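Local coordinates for protein 3-deoxy-manno-octulosonate cytidylyltransferase (Escherichia coli, PDB 1H7E) that joins 3-deoxy-manno-octulosonate to CMP from CTP, releasing diphosphate and probably activating this sugar for bacterial lipopolysaccharide synthesis, at residues 31-36 / 93-98. Residues are numbered along the deposited sequence; the frame is centred on the assembly and turned at random.
Sequences QHVYER and INLQGD
V33 meets two flat groups, the peptide units that follow Q96 and G97. Its CG2 lies over one face of the G97-D98 peptide, 3.8 Å from G97 O and nearly as near to G97 C. Its CG1 reaches the oxygen of the other unit, 3.9 Å from Q96 O, and comes tilted from that peptide plane. CG1, anti to the backbone N (chi1 178°), points to Q96 O and L95, while CG2, anti to the carbonyl carbon, is the methyl left for the G97-D98 peptide. V33 CG1 also touches L95 CD1, a looser apolar contact of 4.3 Å. G97 O is buried here and has no polar partner in the model.

On the helix, Q31 and E35 bond to each other one turn apart. Q31 NE2 donates to E35 OE2 at 2.6 Å. The acceptor lies close to the amide plane, and the N-H points to it at 155°. E35 OE1 takes a salt bridge from K27. D98 turns away from the helix and pairs with K19.

V33 also touches I7 and L95 touches I5, both of strand 3-8, and V107 of helix 104-116 also touches L95. The contact therefore packs helix 29-38 against the loop that leaves strand 91-94, beside the neighbouring parallel strand 3-8. Helix packing against the C-terminal end of a parallel strand and its outgoing loop is part of the Rossmann-like alpha/beta fold of the GT-A nucleotidyltransferases.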
# COMPACT_ATOMS: atom_id res chain seq x y z
N GLN A 31 19.89 -28.14 9.30
CA GLN A 31 21.31 -28.13 8.94
C GLN A 31 21.56 -27.53 7.54
O GLN A 31 22.53 -26.78 7.35
CB GLN A 31 21.92 -29.53 9.05
CG GLN A 31 23.44 -29.53 8.73
CD GLN A 31 24.10 -30.88 9.02
OE1 GLN A 31 23.55 -31.70 9.75
NE2 GLN A 31 25.26 -31.10 8.43
N HIS A 32 20.68 -27.84 6.59
CA HIS A 32 20.80 -27.31 5.23
C HIS A 32 20.71 -25.79 5.23
O HIS A 32 21.47 -25.10 4.52
CB HIS A 32 19.69 -27.87 4.33
CG HIS A 32 19.88 -29.30 3.96
ND1 HIS A 32 20.79 -29.71 3.01
CD2 HIS A 32 19.28 -30.42 4.42
CE1 HIS A 32 20.75 -31.03 2.90
NE2 HIS A 32 19.84 -31.48 3.75
N VAL A 33 19.78 -25.26 6.04
CA VAL A 33 19.61 -23.81 6.13
C VAL A 33 20.85 -23.19 6.77
O VAL A 33 21.36 -22.16 6.30
CB VAL A 33 18.35 -23.43 6.95
CG1 VAL A 33 18.24 -21.89 7.06
CG2 VAL A 33 17.11 -24.00 6.28
N TYR A 34 21.33 -23.84 7.83
CA TYR A 34 22.52 -23.37 8.54
C TYR A 34 23.71 -23.35 7.59
O TYR A 34 24.43 -22.36 7.52
CB TYR A 34 22.81 -24.26 9.77
CG TYR A 34 23.75 -23.62 10.78
CD1 TYR A 34 25.13 -23.67 10.61
CD2 TYR A 34 23.24 -22.93 11.88
CE1 TYR A 34 25.99 -23.03 11.51
CE2 TYR A 34 24.10 -22.29 12.79
CZ TYR A 34 25.46 -22.34 12.59
OH TYR A 34 26.28 -21.67 13.47
N GLU A 35 23.91 -24.45 6.86
CA GLU A 35 25.02 -24.55 5.93
C GLU A 35 24.96 -23.49 4.83
O GLU A 35 25.99 -22.93 4.47
CB GLU A 35 25.11 -25.95 5.33
CG GLU A 35 25.39 -27.03 6.36
CD GLU A 35 25.65 -28.39 5.74
OE1 GLU A 35 25.78 -28.48 4.51
OE2 GLU A 35 25.74 -29.38 6.50
N ARG A 36 23.77 -23.20 4.30
CA ARG A 36 23.67 -22.15 3.28
C ARG A 36 23.91 -20.77 3.88
O ARG A 36 24.56 -19.93 3.26
CB ARG A 36 22.33 -22.20 2.56
CG ARG A 36 22.35 -23.22 1.45
CD ARG A 36 21.06 -23.93 1.34
NE ARG A 36 21.16 -25.06 0.43
CZ ARG A 36 20.93 -25.01 -0.88
NH1 ARG A 36 20.57 -23.88 -1.48
NH2 ARG A 36 21.04 -26.12 -1.60
N ILE A 93 19.48 -10.42 10.27
CA ILE A 93 18.78 -11.01 9.13
C ILE A 93 18.01 -12.19 9.68
O ILE A 93 18.57 -13.06 10.36
CB ILE A 93 19.76 -11.47 8.04
CG1 ILE A 93 20.45 -10.25 7.44
CG2 ILE A 93 19.03 -12.28 6.95
CD1 ILE A 93 21.67 -10.61 6.64
N ASN A 94 16.71 -12.22 9.41
CA ASN A 94 15.87 -13.30 9.89
C ASN A 94 15.54 -14.20 8.71
O ASN A 94 14.87 -13.76 7.78
CB ASN A 94 14.59 -12.70 10.48
CG ASN A 94 13.92 -13.60 11.48
OD1 ASN A 94 14.57 -14.11 12.41
ND2 ASN A 94 12.61 -13.77 11.35
N LEU A 95 16.08 -15.41 8.72
CA LEU A 95 15.85 -16.42 7.68
C LEU A 95 14.87 -17.44 8.19
O LEU A 95 14.92 -17.81 9.36
CB LEU A 95 17.12 -17.20 7.39
CG LEU A 95 18.22 -16.65 6.51
CD1 LEU A 95 19.14 -17.82 6.16
CD2 LEU A 95 17.64 -16.06 5.25
N GLN A 96 14.04 -18.00 7.31
CA GLN A 96 13.10 -19.03 7.74
C GLN A 96 13.77 -20.40 7.86
O GLN A 96 14.52 -20.81 6.97
CB GLN A 96 11.89 -19.06 6.80
CG GLN A 96 11.06 -17.77 6.85
CD GLN A 96 10.87 -17.27 8.29
OE1 GLN A 96 10.22 -17.94 9.11
NE2 GLN A 96 11.46 -16.12 8.61
N GLY A 97 13.52 -21.10 8.96
CA GLY A 97 14.13 -22.39 9.19
C GLY A 97 13.57 -23.52 8.35
O GLY A 97 14.05 -24.65 8.45
N ASP A 98 12.57 -23.21 7.51
CA ASP A 98 11.93 -24.21 6.66
C ASP A 98 12.09 -24.02 5.14
O ASP A 98 11.34 -24.61 4.35
CB ASP A 98 10.45 -24.41 7.05
CG ASP A 98 9.60 -23.14 6.86
OD1 ASP A 98 10.13 -22.09 6.43
OD2 ASP A 98 8.39 -23.19 7.16